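Local coordinates for leucyl-tRNA synthetase (Giardia intestinalis, PDB 3PZ6), which probably charges tRNA(Leu) with leucine at the expense of ATP, the piece described here being its CP1 editing domain, which is thought to deacylate mischarged tRNA, at residues I12-E17 and R158-P163; G94-W99 and S162-I167. The protein carries 2 engineered substitutions. All blocks are in the same frame, centred on the assembly; numbering follows the deposited sequence.

Contact 1. Residues I12-E17 and R158-P163; sequences IGIKLE and RAPLSP
Glu17 and Arg158 form a short antiparallel bridge in the mixed sheet of the CP1 domain, and beside it Ile14 and Leu16 pack on the chain as it leaves that sheet through Ala159 and Pro160. The strand 10-18 pairs along one edge with strand 79-86. Its other edge is shared, with backbone bonds from Gly13 and Lys15 to the 300-302 region and then from Glu17 to the end of strand 156-158.

Glu17 and Arg158 are a hydrogen-bonded pair. Arg158 N donates to Glu17 O over 2.8 Å, and the return bond from Glu17 N to Arg158 O is longer, at 3.2 Å. Both side chains rise from the same face of the sheet, their CB atoms 4.2 Å apart. From there the two chains part: Glu17 runs on extended, Arg158 bends at its second and third torsions, and their charged ends do not meet in a salt bridge.

Pro160 has no N-H with which to continue the ladder, and its ring fills the next place along the strand. Ring atom CG sits 3.3 Å from Ile14 CG2, the two side chains meeting at a slant. Pro160 CD turns to the backbone and lies 3.6 Å from Lys15 O. The branch Leu16 CD2 is 3.9 Å from the same Pro160 CD and also touches Ala159 CB, with the leucine and proline side chains crossing at about a right angle. Leu295 of helix 284-297 packs on Ile14 from outside the two segments.

Backbone bonds and buried apolar packing thus hold the contact. Glu17 OE1 remains 4.5 Å from Arg158 NH2 and has a second, weak and long ion pair with Lys79, so the opposite charges probably add only a modest attraction at this partly exposed end.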
ATOM      1  N   ILE A  12      10.292   7.437   0.286  1.00 42.75           N
ATOM      2  CA  ILE A  12       9.661   7.159  -0.999  1.00 41.05           C
ATOM      3  C   ILE A  12       8.162   6.951  -0.772  1.00 43.32           C
ATOM      4  O   ILE A  12       7.754   6.016  -0.084  1.00 41.14           O
ATOM      5  CB  ILE A  12      10.294   5.945  -1.698  1.00 37.45           C
ATOM      6  CG1 ILE A  12      11.775   6.221  -1.979  1.00 46.53           C
ATOM      7  CG2 ILE A  12       9.563   5.639  -2.995  1.00 38.38           C
ATOM      8  CD1 ILE A  12      12.648   4.980  -2.060  1.00 48.20           C
ATOM      9  N   GLY A  13       7.354   7.845  -1.333  1.00 37.82           N
ATOM     10  CA  GLY A  13       5.909   7.773  -1.186  1.00 34.43           C
ATOM     11  C   GLY A  13       5.290   7.057  -2.364  1.00 34.45           C
ATOM     12  O   GLY A  13       5.224   7.606  -3.455  1.00 38.76           O
ATOM     13  N   ILE A  14       4.833   5.830  -2.137  1.00 31.96           N
ATOM     14  CA  ILE A  14       4.282   5.002  -3.201  1.00 30.52           C
ATOM     15  C   ILE A  14       2.867   5.449  -3.541  1.00 28.46           C
ATOM     16  O   ILE A  14       2.031   5.597  -2.653  1.00 34.49           O
ATOM     17  CB  ILE A  14       4.314   3.497  -2.822  1.00 29.62           C
ATOM     18  CG1 ILE A  14       5.737   3.043  -2.472  1.00 27.73           C
ATOM     19  CG2 ILE A  14       3.745   2.633  -3.937  1.00 26.16           C
ATOM     20  CD1 ILE A  14       6.756   3.096  -3.616  1.00 29.08           C
ATOM     21  N   LYS A  15       2.611   5.674  -4.825  1.00 23.44           N
ATOM     22  CA  LYS A  15       1.298   6.100  -5.281  1.00 25.47           C
ATOM     23  C   LYS A  15       0.373   4.903  -5.490  1.00 36.88           C
ATOM     24  O   LYS A  15       0.410   4.240  -6.528  1.00 36.42           O
ATOM     25  CB  LYS A  15       1.403   6.937  -6.555  1.00 32.39           C
ATOM     26  CG  LYS A  15       1.910   8.356  -6.325  1.00 37.31           C
ATOM     27  CD  LYS A  15       2.378   9.014  -7.612  1.00 33.83           C
ATOM     28  CE  LYS A  15       1.218   9.507  -8.467  1.00 41.15           C
ATOM     29  NZ  LYS A  15       1.694  10.408  -9.562  1.00 46.80           N
ATOM     30  N   LEU A  16      -0.446   4.626  -4.482  1.00 33.31           N
ATOM     31  CA  LEU A  16      -1.426   3.561  -4.571  1.00 33.13           C
ATOM     32  C   LEU A  16      -2.716   4.132  -5.146  1.00 35.33           C
ATOM     33  O   LEU A  16      -3.432   4.876  -4.473  1.00 36.65           O
ATOM     34  CB  LEU A  16      -1.661   2.935  -3.196  1.00 29.10           C
ATOM     35  CG  LEU A  16      -0.453   2.389  -2.437  1.00 29.61           C
ATOM     36  CD1 LEU A  16      -0.860   2.040  -1.011  1.00 26.85           C
ATOM     37  CD2 LEU A  16       0.151   1.175  -3.136  1.00 27.10           C
ATOM     38  N   GLU A  17      -3.001   3.793  -6.399  1.00 35.17           N
ATOM     39  CA  GLU A  17      -4.135   4.385  -7.099  1.00 38.16           C
ATOM     40  C   GLU A  17      -5.453   3.779  -6.642  1.00 35.48           C
ATOM     41  O   GLU A  17      -5.676   2.573  -6.777  1.00 31.73           O
ATOM     42  CB  GLU A  17      -3.986   4.243  -8.618  1.00 37.05           C
ATOM     43  CG  GLU A  17      -4.923   5.157  -9.412  1.00 40.32           C
ATOM     44  CD  GLU A  17      -4.919   4.888 -10.915  1.00 57.76           C
ATOM     45  OE1 GLU A  17      -5.992   5.044 -11.542  1.00 60.05           O
ATOM     46  OE2 GLU A  17      -3.856   4.530 -11.473  1.00 56.50           O
ATOM     47  N   ARG A 158      -4.623   0.018  -7.012  1.00 31.91           N
ATOM     48  CA  ARG A 158      -3.709  -0.570  -7.977  1.00 27.38           C
ATOM     49  C   ARG A 158      -2.334  -0.314  -7.394  1.00 31.16           C
ATOM     50  O   ARG A 158      -1.937   0.840  -7.232  1.00 41.82           O
ATOM     51  CB  ARG A 158      -3.858   0.118  -9.334  1.00 32.02           C
ATOM     52  CG  ARG A 158      -3.501  -0.746 -10.555  1.00 53.58           C
ATOM     53  CD  ARG A 158      -4.756  -1.219 -11.332  1.00 57.67           C
ATOM     54  NE  ARG A 158      -5.514  -0.090 -11.888  1.00 65.48           N
ATOM     55  CZ  ARG A 158      -6.771  -0.146 -12.337  1.00 61.87           C
ATOM     56  NH1 ARG A 158      -7.455  -1.289 -12.319  1.00 41.95           N
ATOM     57  NH2 ARG A 158      -7.346   0.959 -12.802  1.00 50.65           N
ATOM     58  N   ALA A 159      -1.624  -1.376  -7.027  1.00 27.57           N
ATOM     59  CA  ALA A 159      -0.302  -1.227  -6.431  1.00 24.02           C
ATOM     60  C   ALA A 159       0.801  -1.335  -7.470  1.00 27.09           C
ATOM     61  O   ALA A 159       0.892  -2.327  -8.192  1.00 35.67           O
ATOM     62  CB  ALA A 159      -0.088  -2.240  -5.330  1.00 24.39           C
ATOM     63  N   PRO A 160       1.661  -0.316  -7.546  1.00 30.53           N
ATOM     64  CA  PRO A 160       2.751  -0.367  -8.505  1.00 29.35           C
ATOM     65  C   PRO A 160       3.676  -1.567  -8.281  1.00 32.22           C
ATOM     66  O   PRO A 160       3.909  -1.967  -7.135  1.00 29.38           O
ATOM     67  CB  PRO A 160       3.501   0.941  -8.250  1.00 28.19           C
ATOM     68  CG  PRO A 160       3.097   1.370  -6.908  1.00 32.25           C
ATOM     69  CD  PRO A 160       1.712   0.897  -6.710  1.00 32.79           C
ATOM     70  N   LEU A 161       4.157  -2.134  -9.392  1.00 35.16           N
ATOM     71  CA  LEU A 161       5.144  -3.229  -9.433  1.00 29.88           C
ATOM     72  C   LEU A 161       4.637  -4.596  -8.973  1.00 30.97           C
ATOM     73  O   LEU A 161       5.204  -5.627  -9.348  1.00 32.73           O
ATOM     74  CB  LEU A 161       6.431  -2.841  -8.695  1.00 33.99           C
ATOM     75  CG  LEU A 161       7.560  -2.168  -9.490  1.00 37.90           C
ATOM     76  CD1 LEU A 161       7.067  -1.290 -10.648  1.00 31.39           C
ATOM     77  CD2 LEU A 161       8.438  -1.369  -8.539  1.00 32.15           C
ATOM     78  N   SER A 162       3.575  -4.602  -8.174  1.00 31.82           N
ATOM     79  CA  SER A 162       2.901  -5.833  -7.760  1.00 27.95           C
ATOM     80  C   SER A 162       2.250  -6.548  -8.959  1.00 32.76           C
ATOM     81  O   SER A 162       1.678  -5.894  -9.841  1.00 34.69           O
ATOM     82  CB  SER A 162       1.848  -5.510  -6.704  1.00 29.41           C
ATOM     83  OG  SER A 162       1.231  -6.685  -6.212  1.00 34.26           O
ATOM     84  N   PRO A 163       2.370  -7.886  -9.019  1.00 26.11           N
ATOM     85  CA  PRO A 163       1.647  -8.670 -10.021  1.00 30.35           C
ATOM     86  C   PRO A 163       0.149  -8.751  -9.734  1.00 29.79           C
ATOM     87  O   PRO A 163      -0.616  -9.182 -10.592  1.00 28.61           O
ATOM     88  CB  PRO A 163       2.274 -10.065  -9.897  1.00 25.25           C
ATOM     89  CG  PRO A 163       2.881 -10.091  -8.549  1.00 24.05           C
ATOM     90  CD  PRO A 163       3.359  -8.706  -8.298  1.00 21.77           C
TER

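Contact 2. Residues G94-W99 and S162-I167; sequences GQTNCW and SPYEQI
Ser162, Tyr164 and Ile167 all face the chain around Gln95 and Thr96, from an ST turn and the first residue of strand 167-171, and pack against the chain that leads into strand 97-100. The loop joins the antiparallel strands 156-158 and 167-171, and the second of these runs parallel to strand 97-100 in the sheet of the CP1 domain. Segment 94-99 itself follows closely on a TLRPET sequence that probably corresponds to the threonine-rich region lining the editing pocket in related leucyl-tRNA synthetases.

One backbone carbonyl, that of Gln95, takes two of the three side chains. Ser162 OG, held anti to its own backbone N (chi1 -176°), donates to Gln95 O over 3.2 Å, arriving in the carbonyl plane on a lone pair. The same hydroxyl oxygen accepts from Tyr164 N, which closes the ST turn, and this second bond helps to place the hydroxyl. Tyr164 brings its ring edge to the carbonyl: Gln95 O lies in the ring plane, 3.3 Å from CD2, and meets the rim of the ring instead of its face. Farther along, the Thr96 methyl CG2 approaches the ring obliquely, nearest CE2, and the phenol OH is hydrogen-bonded to Ser224 O. Tyr223 packs edge-to-face with the Tyr164 ring.

Ile167 lies across the backbone of the next residues with both its branches. CG2 sits 3.4 Å from Thr96 O and also touches the carbonyl carbon of Thr96. The other branch starts from CG1, placed between the backbone N and the carbonyl carbon (chi1 55°), and runs on extended, carrying its terminal methyl over the backbone of Asn97. There Ile167 CD1 comes within 3.7 Å of Asn97 CA and 3.8 Å of Asn97 C.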
ATOM      1  N   GLY A  94       6.175  -7.210  -3.862  1.00 25.92           N
ATOM      2  CA  GLY A  94       5.618  -8.210  -2.946  1.00 20.15           C
ATOM      3  C   GLY A  94       4.395  -7.773  -2.158  1.00 24.54           C
ATOM      4  O   GLY A  94       3.944  -8.490  -1.258  1.00 28.06           O
ATOM      5  N   GLN A  95       3.854  -6.605  -2.494  1.00 23.24           N
ATOM      6  CA  GLN A  95       2.658  -6.061  -1.838  1.00 21.08           C
ATOM      7  C   GLN A  95       1.419  -6.943  -1.953  1.00 22.95           C
ATOM      8  O   GLN A  95       0.996  -7.303  -3.055  1.00 23.46           O
ATOM      9  CB  GLN A  95       2.318  -4.695  -2.413  1.00 23.19           C
ATOM     10  CG  GLN A  95       3.269  -3.598  -2.032  1.00 26.52           C
ATOM     11  CD  GLN A  95       3.010  -2.373  -2.837  1.00 30.97           C
ATOM     12  OE1 GLN A  95       3.361  -2.303  -4.018  1.00 35.54           O
ATOM     13  NE2 GLN A  95       2.360  -1.399  -2.224  1.00 31.49           N
ATOM     14  N   THR A  96       0.836  -7.264  -0.803  1.00 21.60           N
ATOM     15  CA  THR A  96      -0.394  -8.047  -0.738  1.00 21.59           C
ATOM     16  C   THR A  96      -1.602  -7.183  -0.367  1.00 19.19           C
ATOM     17  O   THR A  96      -2.751  -7.574  -0.583  1.00 17.60           O
ATOM     18  CB  THR A  96      -0.278  -9.134   0.325  1.00 20.39           C
ATOM     19  OG1 THR A  96       0.016  -8.510   1.573  1.00 19.71           O
ATOM     20  CG2 THR A  96       0.818 -10.116  -0.024  1.00 21.92           C
ATOM     21  N   ASN A  97      -1.316  -6.019   0.210  1.00 18.31           N
ATOM     22  CA  ASN A  97      -2.320  -5.105   0.736  1.00 18.20           C
ATOM     23  C   ASN A  97      -1.627  -3.828   1.193  1.00 22.58           C
ATOM     24  O   ASN A  97      -0.420  -3.665   0.991  1.00 27.91           O
ATOM     25  CB  ASN A  97      -3.085  -5.745   1.908  1.00 17.00           C
ATOM     26  CG  ASN A  97      -2.192  -6.032   3.130  1.00 20.24           C
ATOM     27  OD1 ASN A  97      -2.251  -5.321   4.136  1.00 20.70           O
ATOM     28  ND2 ASN A  97      -1.367  -7.071   3.038  1.00 17.31           N
ATOM     29  N   CYS A  98      -2.383  -2.919   1.801  1.00 20.94           N
ATOM     30  CA  CYS A  98      -1.792  -1.785   2.501  1.00 24.24           C
ATOM     31  C   CYS A  98      -2.558  -1.511   3.798  1.00 21.85           C
ATOM     32  O   CYS A  98      -3.556  -2.173   4.076  1.00 20.39           O
ATOM     33  CB  CYS A  98      -1.716  -0.549   1.600  1.00 20.27           C
ATOM     34  SG  CYS A  98      -3.309   0.102   1.072  1.00 31.91           S
ATOM     35  N   TRP A  99      -2.068  -0.557   4.589  1.00 21.16           N
ATOM     36  CA  TRP A  99      -2.571  -0.320   5.938  1.00 19.91           C
ATOM     37  C   TRP A  99      -2.965   1.135   6.132  1.00 22.27           C
ATOM     38  O   TRP A  99      -2.258   2.033   5.687  1.00 25.84           O
ATOM     39  CB  TRP A  99      -1.511  -0.653   6.983  1.00 18.59           C
ATOM     40  CG  TRP A  99      -0.920  -2.023   6.937  1.00 21.39           C
ATOM     41  CD1 TRP A  99       0.378  -2.335   6.667  1.00 21.21           C
ATOM     42  CD2 TRP A  99      -1.582  -3.270   7.209  1.00 23.06           C
ATOM     43  NE1 TRP A  99       0.571  -3.690   6.741  1.00 20.62           N
ATOM     44  CE2 TRP A  99      -0.612  -4.292   7.072  1.00 21.85           C
ATOM     45  CE3 TRP A  99      -2.898  -3.623   7.547  1.00 21.67           C
ATOM     46  CZ2 TRP A  99      -0.914  -5.649   7.254  1.00 19.85           C
ATOM     47  CZ3 TRP A  99      -3.198  -4.964   7.737  1.00 23.79           C
ATOM     48  CH2 TRP A  99      -2.203  -5.967   7.585  1.00 24.08           C
ATOM     49  N   SER A 162       3.575  -4.602  -8.174  1.00 31.82           N
ATOM     50  CA  SER A 162       2.901  -5.833  -7.760  1.00 27.95           C
ATOM     51  C   SER A 162       2.250  -6.548  -8.959  1.00 32.76           C
ATOM     52  O   SER A 162       1.678  -5.894  -9.841  1.00 34.69           O
ATOM     53  CB  SER A 162       1.848  -5.510  -6.704  1.00 29.41           C
ATOM     54  OG  SER A 162       1.231  -6.685  -6.212  1.00 34.26           O
ATOM     55  N   PRO A 163       2.370  -7.886  -9.019  1.00 26.11           N
ATOM     56  CA  PRO A 163       1.647  -8.670 -10.021  1.00 30.35           C
ATOM     57  C   PRO A 163       0.149  -8.751  -9.734  1.00 29.79           C
ATOM     58  O   PRO A 163      -0.616  -9.182 -10.592  1.00 28.61           O
ATOM     59  CB  PRO A 163       2.274 -10.065  -9.897  1.00 25.25           C
ATOM     60  CG  PRO A 163       2.881 -10.091  -8.549  1.00 24.05           C
ATOM     61  CD  PRO A 163       3.359  -8.706  -8.298  1.00 21.77           C
ATOM     62  N   TYR A 164      -0.264  -8.357  -8.534  1.00 27.07           N
ATOM     63  CA  TYR A 164      -1.682  -8.342  -8.196  1.00 31.70           C
ATOM     64  C   TYR A 164      -2.387  -7.180  -8.894  1.00 30.44           C
ATOM     65  O   TYR A 164      -1.916  -6.045  -8.845  1.00 29.50           O
ATOM     66  CB  TYR A 164      -1.870  -8.266  -6.680  1.00 27.99           C
ATOM     67  CG  TYR A 164      -1.472  -9.532  -5.951  1.00 27.11           C
ATOM     68  CD1 TYR A 164      -2.052 -10.761  -6.277  1.00 25.30           C
ATOM     69  CD2 TYR A 164      -0.524  -9.503  -4.928  1.00 20.32           C
ATOM     70  CE1 TYR A 164      -1.699 -11.927  -5.608  1.00 23.95           C
ATOM     71  CE2 TYR A 164      -0.166 -10.662  -4.249  1.00 23.90           C
ATOM     72  CZ  TYR A 164      -0.752 -11.875  -4.596  1.00 25.75           C
ATOM     73  OH  TYR A 164      -0.405 -13.038  -3.928  1.00 26.75           O
ATOM     74  N   GLU A 165      -3.499  -7.470  -9.560  1.00 30.08           N
ATOM     75  CA  GLU A 165      -4.208  -6.460 -10.352  1.00 27.47           C
ATOM     76  C   GLU A 165      -4.888  -5.409  -9.468  1.00 35.55           C
ATOM     77  O   GLU A 165      -5.127  -4.272  -9.901  1.00 40.21           O
ATOM     78  CB  GLU A 165      -5.183  -7.114 -11.343  1.00 27.95           C
ATOM     79  CG  GLU A 165      -6.375  -7.882 -10.749  1.00 37.32           C
ATOM     80  CD  GLU A 165      -6.020  -9.209 -10.044  1.00 45.44           C
ATOM     81  OE1 GLU A 165      -6.963  -9.954  -9.693  1.00 48.56           O
ATOM     82  OE2 GLU A 165      -4.822  -9.515  -9.823  1.00 42.16           O
ATOM     83  N   GLN A 166      -5.186  -5.798  -8.229  1.00 33.10           N
ATOM     84  CA  GLN A 166      -5.630  -4.875  -7.193  1.00 29.08           C
ATOM     85  C   GLN A 166      -5.332  -5.459  -5.822  1.00 24.74           C
ATOM     86  O   GLN A 166      -5.119  -6.654  -5.692  1.00 26.48           O
ATOM     87  CB  GLN A 166      -7.126  -4.565  -7.320  1.00 34.10           C
ATOM     88  CG  GLN A 166      -8.076  -5.702  -6.939  1.00 28.90           C
ATOM     89  CD  GLN A 166      -8.380  -6.602  -8.111  1.00 32.95           C
ATOM     90  OE1 GLN A 166      -8.701  -6.126  -9.202  1.00 36.64           O
ATOM     91  NE2 GLN A 166      -8.274  -7.907  -7.901  1.00 33.56           N
ATOM     92  N   ILE A 167      -5.313  -4.606  -4.805  1.00 27.64           N
ATOM     93  CA  ILE A 167      -5.191  -5.054  -3.417  1.00 21.55           C
ATOM     94  C   ILE A 167      -6.141  -4.256  -2.532  1.00 21.06           C
ATOM     95  O   ILE A 167      -6.679  -3.246  -2.963  1.00 21.95           O
ATOM     96  CB  ILE A 167      -3.733  -4.967  -2.886  1.00 20.25           C
ATOM     97  CG1 ILE A 167      -3.167  -3.553  -3.053  1.00 20.01           C
ATOM     98  CG2 ILE A 167      -2.844  -6.012  -3.565  1.00 20.32           C
ATOM     99  CD1 ILE A 167      -1.736  -3.384  -2.532  1.00 21.84           C
TER

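Both contacts are largely buried near the middle of the domain, their centres about 8 Å apart, and both use the chain between strands 156-158 and 167-171. Contact 1 holds the beginning of that connection to strand 10-18, while contact 2 holds its later part to the chain leading into strand 97-100. Their chemistry follows this placement: a regular bridge with apolar packing where strand 156-158 ends, against a carbonyl shared by a serine and a tyrosine edge where the loop turns. They meet directly, Ala159 CB lying 3.4 Å from Ile167 CD1. Solvent comes closer at Glu17 and Arg158 in contact 1, and at Ser162 and Tyr164 in contact 2.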